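MsStt7d protein (Micromonas, PDB 4IX3) probably transfers phosphate from ATP to protein substrates, the chain being the catalytic domain of a homolog of the state transition kinase Stt7. Local coordinates at residues G143-A148 with Q259-G264; D249-G254 with D324-C329; G308-D313 with L333-F338. One frame throughout, in Å; residues are numbered along the deposited sequence.

All three contacts lie in the helical C-terminal lobe of the kinase domain. Contacts 1 and 2 share helix 246-261, one at its C-terminal end and the other near its start, their centres about 17 Å apart. Contact 2 joins that helix to the loop before helix 329-332 and is tied to the active site: the side chain of Asp249 is about 7 Å from that of the magnesium ligand Asp168 and about 11 Å from a bound magnesium ion. Contact 3 joins helix 302-318 to the loop after helix 329-332. Its centre, about 13 Å from that of contact 1, belongs to a region that touches it directly, Thr145 CG2 packing 3.7 Å from Phe337 CZ. Contacts 2 and 3 interleave along the chain, centres about 14 Å apart.

Contact 1: G143-A148 with Q259-G264; sequences GVTKKA and QLAVVG
Thr145, Val144 and Ala148 on helix 141-161 pack against Leu260 and Ala261 at the C-terminal end of helix 246-261, a pairing of the αE and αF helices in the C-terminal lobe of the protein kinase fold. The backbones come close, with Thr145 CA 5.4 Å from Leu260 CA.

No hydrogen bond crosses the interface. Thr145 OG1 stands anti to its own carbonyl carbon (chi1 -55°), beside the backbone N, and hydrogen-bonds within its helix to Glu141 O. The same oxygen presses on the neighbouring turn, 3.2 Å from Ala261 N at a poor bonding angle and 3.4 Å from Leu260 CB. Ala261 CB lies 3.7 Å from Thr145 OG1 and also touches Ala303 and Leu304 of helix 302-318. Leu260 O is taken by the guanidinium of Arg266, in the segment that follows the helix, and the methyl Val144 CG2 lies loosely beside this carbonyl, 4.2 Å from Leu260 O.

The apolar part is carried by Leu260, whose isobutyl group reaches toward helix 141-161 and also meets Leu130 of helix 127-133. Its CD1 branch meets Ala148 CB at 3.5 Å, tighter than usual van der Waals contact.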
loop_
_atom_site.group_PDB
_atom_site.type_symbol
_atom_site.label_atom_id
_atom_site.label_comp_id
_atom_site.label_asym_id
_atom_site.label_seq_id
_atom_site.Cartn_x
_atom_site.Cartn_y
_atom_site.Cartn_z
ATOM N N GLY B 143 13.060 14.792 29.183
ATOM C CA GLY B 143 13.404 15.987 28.434
ATOM C C GLY B 143 12.942 15.925 26.980
ATOM O O GLY B 143 12.279 16.863 26.497
ATOM N N VAL B 144 13.219 14.807 26.307
ATOM C CA VAL B 144 12.838 14.678 24.896
ATOM C C VAL B 144 11.316 14.563 24.799
ATOM O O VAL B 144 10.711 15.099 23.855
ATOM C CB VAL B 144 13.551 13.552 24.130
ATOM C CG1 VAL B 144 15.039 13.809 24.088
ATOM C CG2 VAL B 144 13.166 12.157 24.596
ATOM N N THR B 145 10.651 13.887 25.749
ATOM C CA THR B 145 9.201 13.798 25.708
ATOM C C THR B 145 8.544 15.164 25.854
ATOM O O THR B 145 7.599 15.506 25.157
ATOM C CB THR B 145 8.656 12.774 26.744
ATOM O OG1 THR B 145 9.329 11.522 26.493
ATOM C CG2 THR B 145 7.139 12.600 26.628
ATOM N N LYS B 146 9.016 15.947 26.815
ATOM C CA LYS B 146 8.445 17.276 27.008
ATOM C C LYS B 146 8.579 18.161 25.762
ATOM O O LYS B 146 7.599 18.773 25.304
ATOM C CB LYS B 146 9.166 17.919 28.193
ATOM C CG LYS B 146 8.734 17.374 29.537
ATOM C CD LYS B 146 9.392 18.093 30.710
ATOM C CE LYS B 146 9.390 19.583 30.407
ATOM N NZ LYS B 146 9.020 20.583 31.469
ATOM N N LYS B 147 9.781 18.170 25.201
ATOM C CA LYS B 147 10.005 19.034 24.051
ATOM C C LYS B 147 9.215 18.559 22.831
ATOM O O LYS B 147 8.551 19.334 22.131
ATOM C CB LYS B 147 11.485 19.160 23.743
ATOM C CG LYS B 147 11.794 20.147 22.609
ATOM C CD LYS B 147 13.308 20.248 22.354
ATOM C CE LYS B 147 13.752 21.462 21.542
ATOM N NZ LYS B 147 13.241 21.366 20.139
ATOM N N ALA B 148 9.309 17.255 22.535
ATOM C CA ALA B 148 8.642 16.698 21.357
ATOM C C ALA B 148 7.142 16.823 21.484
ATOM O O ALA B 148 6.453 17.144 20.512
ATOM C CB ALA B 148 9.009 15.236 21.177
ATOM N N GLN B 259 6.090 6.049 23.640
ATOM C CA GLN B 259 7.350 5.610 23.095
ATOM C C GLN B 259 8.510 6.545 23.407
ATOM O O GLN B 259 9.618 6.092 23.637
ATOM C CB GLN B 259 7.179 5.397 21.597
ATOM C CG GLN B 259 6.130 4.345 21.278
ATOM C CD GLN B 259 6.271 3.737 19.904
ATOM O OE1 GLN B 259 6.559 2.524 19.746
ATOM N NE2 GLN B 259 5.949 4.527 18.927
ATOM N N LEU B 260 8.258 7.858 23.331
ATOM C CA LEU B 260 9.339 8.782 23.690
ATOM C C LEU B 260 9.713 8.614 25.169
ATOM O O LEU B 260 10.884 8.709 25.497
ATOM C CB LEU B 260 8.902 10.222 23.410
ATOM C CG LEU B 260 8.653 10.484 21.918
ATOM C CD1 LEU B 260 8.171 11.908 21.816
ATOM C CD2 LEU B 260 9.948 10.235 21.163
ATOM N N ALA B 261 8.703 8.452 26.023
ATOM C CA ALA B 261 8.914 8.443 27.473
ATOM C C ALA B 261 9.565 7.170 28.003
ATOM O O ALA B 261 10.253 7.240 29.032
ATOM C CB ALA B 261 7.580 8.685 28.170
ATOM N N VAL B 262 9.350 6.026 27.341
ATOM C CA VAL B 262 9.754 4.711 27.911
ATOM C C VAL B 262 10.528 3.938 26.853
ATOM O O VAL B 262 9.922 3.530 25.833
ATOM C CB VAL B 262 8.552 3.883 28.378
ATOM C CG1 VAL B 262 9.000 2.603 29.077
ATOM C CG2 VAL B 262 7.637 4.704 29.283
ATOM N N VAL B 263 11.847 3.820 27.036
ATOM C CA VAL B 263 12.736 3.186 26.039
ATOM C C VAL B 263 12.158 1.827 25.612
ATOM O O VAL B 263 12.145 1.495 24.413
ATOM C CB VAL B 263 14.213 3.093 26.495
ATOM C CG1 VAL B 263 15.041 2.279 25.504
ATOM C CG2 VAL B 263 14.773 4.503 26.662
ATOM N N GLY B 264 11.741 1.031 26.580
ATOM C CA GLY B 264 11.228 -0.307 26.263
ATOM C C GLY B 264 9.926 -0.330 25.474
ATOM O O GLY B 264 9.566 -1.401 24.937
#

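Contact 2: D249-G254 with D324-C329; sequences DSWSAG and DARASC
Ser250 and Trp251 belong to the D-x-W motif at the start of the αF helix, and here they receive the segment 324-329, which carries Arg326, probably the family's conserved C-terminal-lobe arginine. The central bond is Ser250 OG to Ala327 O, 2.8 Å long; the hydroxyl is the donor and lies in the carbonyl plane, with a C=O...O angle of 154°. Ser250 OG points back beside its own backbone N (chi1 -64°), which places it at the loop. A water 3.0 Å from both Ser250 OG and Cys329 N donates to the first and accepts from the second, in the first turn of helix 329-332, while Ser328 OG caps that helix at Ala331 N. With an alanine in place of Ser250, Ala327 O would probably be left without its side-chain donor and the water without that acceptor, weakening the hold of the loop on the helix.

Beside this polar pair, Arg326 CD packs on Ser250 CB at 3.9 Å. The arginine chain bends at its third torsion (-56°), and Trp251 CE3 lies over one face of the guanidinium, 4.1 Å above its plane and near the rim, an approach oblique to the indole. Arg326 NE bonds to Glu320 O and Arg326 NH2 forms a salt bridge with Glu220. Cys329 SG, 3.7 Å from Ser250 OG, faces helix 141-161 at Leu153, Leu156 and His160.

While Ser250 and Trp251 meet the arginine loop, Asp249, beside them in the motif, bonds the catalytic loop through His166 N and Arg167 N, next to the magnesium ligand Asp168, and also His160 NE2. The Ser250 hydroxyl is thus gripped by a carbonyl and a water, and Arg326 is matched by Glu220, so these buried polar groups have partners.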
loop_
_atom_site.group_PDB
_atom_site.type_symbol
_atom_site.label_atom_id
_atom_site.label_comp_id
_atom_site.label_asym_id
_atom_site.label_seq_id
_atom_site.Cartn_x
_atom_site.Cartn_y
_atom_site.Cartn_z
ATOM N N ASP B 249 -6.375 11.761 16.461
ATOM C CA ASP B 249 -4.998 12.238 16.575
ATOM C C ASP B 249 -4.523 12.319 18.038
ATOM O O ASP B 249 -3.363 12.064 18.314
ATOM C CB ASP B 249 -4.816 13.625 15.949
ATOM C CG ASP B 249 -4.814 13.618 14.415
ATOM O OD1 ASP B 249 -4.579 12.556 13.782
ATOM O OD2 ASP B 249 -4.939 14.743 13.857
ATOM N N SER B 250 -5.449 12.592 18.955
ATOM C CA SER B 250 -5.061 12.611 20.384
ATOM C C SER B 250 -4.544 11.239 20.851
ATOM O O SER B 250 -3.484 11.132 21.469
ATOM C CB SER B 250 -6.251 12.978 21.241
ATOM O OG SER B 250 -6.681 14.308 20.956
ATOM N N TRP B 251 -5.251 10.169 20.442
ATOM C CA TRP B 251 -4.824 8.799 20.824
ATOM C C TRP B 251 -3.465 8.489 20.224
ATOM O O TRP B 251 -2.553 8.023 20.899
ATOM C CB TRP B 251 -5.854 7.814 20.319
ATOM C CG TRP B 251 -5.416 6.393 20.565
ATOM C CD1 TRP B 251 -4.600 5.604 19.762
ATOM C CD2 TRP B 251 -5.828 5.543 21.675
ATOM N NE1 TRP B 251 -4.374 4.383 20.341
ATOM C CE2 TRP B 251 -5.118 4.277 21.493
ATOM C CE3 TRP B 251 -6.617 5.721 22.815
ATOM C CZ2 TRP B 251 -5.267 3.220 22.388
ATOM C CZ3 TRP B 251 -6.741 4.669 23.723
ATOM C CH2 TRP B 251 -6.047 3.453 23.526
ATOM N N SER B 252 -3.264 8.809 18.921
ATOM C CA SER B 252 -1.964 8.568 18.329
ATOM C C SER B 252 -0.842 9.373 18.987
ATOM O O SER B 252 0.243 8.851 19.156
ATOM C CB SER B 252 -1.995 8.950 16.839
ATOM O OG SER B 252 -3.007 8.259 16.129
ATOM N N ALA B 253 -1.146 10.614 19.387
ATOM C CA ALA B 253 -0.140 11.429 20.074
ATOM C C ALA B 253 0.184 10.797 21.458
ATOM O O ALA B 253 1.340 10.846 21.867
ATOM C CB ALA B 253 -0.629 12.854 20.263
ATOM N N GLY B 254 -0.804 10.199 22.131
ATOM C CA GLY B 254 -0.498 9.451 23.377
ATOM C C GLY B 254 0.420 8.258 23.155
ATOM O O GLY B 254 1.358 8.062 23.907
ATOM N N ASP B 324 -15.390 11.274 24.184
ATOM C CA ASP B 324 -16.016 12.362 24.925
ATOM C C ASP B 324 -15.258 12.742 26.185
ATOM O O ASP B 324 -15.517 13.807 26.730
ATOM C CB ASP B 324 -17.455 12.022 25.315
ATOM C CG ASP B 324 -18.406 12.183 24.148
ATOM O OD1 ASP B 324 -17.959 12.672 23.082
ATOM O OD2 ASP B 324 -19.584 11.825 24.270
ATOM N N ALA B 325 -14.363 11.862 26.622
ATOM C CA ALA B 325 -13.553 12.088 27.808
ATOM C C ALA B 325 -12.119 12.420 27.383
ATOM O O ALA B 325 -11.329 12.856 28.209
ATOM C CB ALA B 325 -13.577 10.819 28.678
ATOM N N ARG B 326 -11.740 12.196 26.120
ATOM C CA ARG B 326 -10.339 12.278 25.713
ATOM C C ARG B 326 -9.954 13.732 25.414
ATOM O O ARG B 326 -10.715 14.447 24.736
ATOM C CB ARG B 326 -10.151 11.417 24.451
ATOM C CG ARG B 326 -8.694 11.164 24.080
ATOM C CD ARG B 326 -8.585 10.292 22.825
ATOM N NE ARG B 326 -9.313 9.023 22.978
ATOM C CZ ARG B 326 -9.828 8.304 21.983
ATOM N NH1 ARG B 326 -9.591 8.674 20.741
ATOM N NH2 ARG B 326 -10.525 7.205 22.225
ATOM N N ALA B 327 -8.765 14.139 25.852
ATOM C CA ALA B 327 -8.344 15.553 25.663
ATOM C C ALA B 327 -8.202 15.907 24.192
ATOM O O ALA B 327 -7.722 15.083 23.403
ATOM C CB ALA B 327 -6.990 15.790 26.301
ATOM N N SER B 328 -8.544 17.152 23.828
ATOM C CA SER B 328 -8.090 17.711 22.559
ATOM C C SER B 328 -6.606 17.956 22.640
ATOM O O SER B 328 -6.030 18.078 23.739
ATOM C CB SER B 328 -8.820 19.031 22.287
ATOM O OG SER B 328 -8.414 20.016 23.244
ATOM N N CYS B 329 -5.926 18.048 21.509
ATOM C CA CYS B 329 -4.496 18.330 21.512
ATOM C C CYS B 329 -4.247 19.754 22.043
ATOM O O CYS B 329 -3.295 19.950 22.805
ATOM C CB CYS B 329 -3.913 18.153 20.100
ATOM S SG CYS B 329 -3.870 16.387 19.620
HETATM O O HOH W 1 -7.554 16.740 19.397
#

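Contact 3: G308-D313 with L333-F338; sequences GGAGWD and LSHAFF
The imidazole of His335 and the benzyl group of Phe337 both reach toward the helical turn formed by Ala310, Gly311 and Asp313. His335 extends with CG anti to the backbone N (chi1 -168°), bringing NE2 to within 3.2 Å of Ala310 O; the bond is weak, its N-H...O angle being only 126°. At the edge of the imidazole lies the carboxylate of Asp313, its plane 30° from the ring's and so nearly coplanar. The very short approach of its OD1 to CE1 is doubtful and carries no bond.

Phe337 meets Gly311 rather than Asp313. Here helix 302-318, the αH position of the kinase fold, meets the loop and 3-10 turn after helix 329-332 at the end of the C-terminal lobe, and the phenyl ring also touches Leu142, Thr145 and Lys146 of helix 141-161. The ring comes alongside the Gly311 backbone at a slant, with CD1 3.4 Å from Gly311 CA, and a beta carbon at that glycine would be tight against CE1. The methyl of Ala310 fits against the phenylalanine backbone, its CB 4.0 Å from Phe337 CA. Within the loop, Phe337 CD2 stands 3.8 Å above one face of the Phe338 ring, offset toward the rim.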
loop_
_atom_site.group_PDB
_atom_site.type_symbol
_atom_site.label_atom_id
_atom_site.label_comp_id
_atom_site.label_asym_id
_atom_site.label_seq_id
_atom_site.Cartn_x
_atom_site.Cartn_y
_atom_site.Cartn_z
ATOM N N GLY B 308 4.894 13.816 40.418
ATOM C CA GLY B 308 3.552 13.391 40.821
ATOM C C GLY B 308 2.848 12.570 39.746
ATOM O O GLY B 308 1.629 12.532 39.685
ATOM N N GLY B 309 3.632 11.936 38.878
ATOM C CA GLY B 309 3.004 11.148 37.824
ATOM C C GLY B 309 2.375 12.007 36.720
ATOM O O GLY B 309 1.407 11.580 36.092
ATOM N N ALA B 310 2.894 13.208 36.487
ATOM C CA ALA B 310 2.286 14.090 35.505
ATOM C C ALA B 310 2.201 13.425 34.130
ATOM O O ALA B 310 1.203 13.575 33.411
ATOM C CB ALA B 310 3.090 15.401 35.428
ATOM N N GLY B 311 3.262 12.737 33.730
ATOM C CA GLY B 311 3.277 12.116 32.398
ATOM C C GLY B 311 2.235 11.012 32.289
ATOM O O GLY B 311 1.558 10.875 31.258
ATOM N N TRP B 312 2.111 10.167 33.318
ATOM C CA TRP B 312 1.005 9.208 33.322
ATOM C C TRP B 312 -0.318 9.914 33.143
ATOM O O TRP B 312 -1.214 9.396 32.444
ATOM C CB TRP B 312 0.952 8.414 34.621
ATOM C CG TRP B 312 2.029 7.381 34.744
ATOM C CD1 TRP B 312 3.030 7.315 35.692
ATOM C CD2 TRP B 312 2.136 6.151 33.957
ATOM N NE1 TRP B 312 3.725 6.141 35.567
ATOM C CE2 TRP B 312 3.276 5.421 34.502
ATOM C CE3 TRP B 312 1.441 5.630 32.868
ATOM C CZ2 TRP B 312 3.685 4.199 33.976
ATOM C CZ3 TRP B 312 1.850 4.393 32.362
ATOM C CH2 TRP B 312 2.945 3.691 32.903
ATOM N N ASP B 313 -0.543 11.019 33.859
ATOM C CA ASP B 313 -1.815 11.678 33.780
ATOM C C ASP B 313 -2.053 12.186 32.356
ATOM O O ASP B 313 -3.172 12.111 31.866
ATOM C CB ASP B 313 -1.930 12.855 34.772
ATOM C CG ASP B 313 -3.367 13.353 34.863
ATOM O OD1 ASP B 313 -3.671 14.424 34.300
ATOM O OD2 ASP B 313 -4.238 12.637 35.432
ATOM N N LEU B 333 -1.964 20.677 25.676
ATOM C CA LEU B 333 -0.812 21.563 25.780
ATOM C C LEU B 333 -0.663 22.283 27.115
ATOM O O LEU B 333 0.452 22.687 27.464
ATOM C CB LEU B 333 -0.921 22.671 24.745
ATOM C CG LEU B 333 -0.201 22.453 23.441
ATOM C CD1 LEU B 333 -0.362 23.743 22.674
ATOM C CD2 LEU B 333 1.268 22.106 23.600
ATOM N N SER B 334 -1.771 22.472 27.836
ATOM C CA SER B 334 -1.768 23.227 29.108
ATOM C C SER B 334 -1.432 22.331 30.302
ATOM O O SER B 334 -1.476 22.737 31.453
ATOM C CB SER B 334 -3.099 23.952 29.329
ATOM O OG SER B 334 -4.153 23.011 29.404
ATOM N N HIS B 335 -1.258 21.048 30.028
ATOM C CA HIS B 335 -1.067 20.082 31.099
ATOM C C HIS B 335 0.143 20.377 31.958
ATOM O O HIS B 335 1.175 20.865 31.476
ATOM C CB HIS B 335 -1.002 18.670 30.515
ATOM C CG HIS B 335 -1.101 17.600 31.554
ATOM N ND1 HIS B 335 -2.254 16.943 31.871
ATOM C CD2 HIS B 335 -0.118 17.145 32.406
ATOM C CE1 HIS B 335 -1.969 16.045 32.853
ATOM N NE2 HIS B 335 -0.663 16.179 33.161
ATOM N N ALA B 336 0.031 20.067 33.255
ATOM C CA ALA B 336 1.167 20.169 34.175
ATOM C C ALA B 336 2.455 19.516 33.691
ATOM O O ALA B 336 3.552 19.936 34.070
ATOM C CB ALA B 336 0.807 19.547 35.534
ATOM N N PHE B 337 2.357 18.468 32.867
ATOM C CA PHE B 337 3.544 17.853 32.330
ATOM C C PHE B 337 4.517 18.842 31.651
ATOM O O PHE B 337 5.728 18.646 31.646
ATOM C CB PHE B 337 3.106 16.743 31.343
ATOM C CG PHE B 337 4.263 15.971 30.769
ATOM C CD1 PHE B 337 4.924 15.017 31.537
ATOM C CD2 PHE B 337 4.655 16.177 29.447
ATOM C CE1 PHE B 337 6.028 14.332 31.050
ATOM C CE2 PHE B 337 5.703 15.434 28.914
ATOM C CZ PHE B 337 6.389 14.507 29.704
ATOM N N PHE B 338 3.967 19.916 31.098
ATOM C CA PHE B 338 4.744 20.912 30.360
ATOM C C PHE B 338 5.207 22.073 31.216
ATOM O O PHE B 338 5.895 22.962 30.691
ATOM C CB PHE B 338 3.961 21.416 29.141
ATOM C CG PHE B 338 3.659 20.309 28.161
ATOM C CD1 PHE B 338 4.697 19.704 27.450
ATOM C CD2 PHE B 338 2.339 19.876 27.980
ATOM C CE1 PHE B 338 4.439 18.628 26.608
ATOM C CE2 PHE B 338 2.062 18.826 27.096
ATOM C CZ PHE B 338 3.111 18.221 26.422
#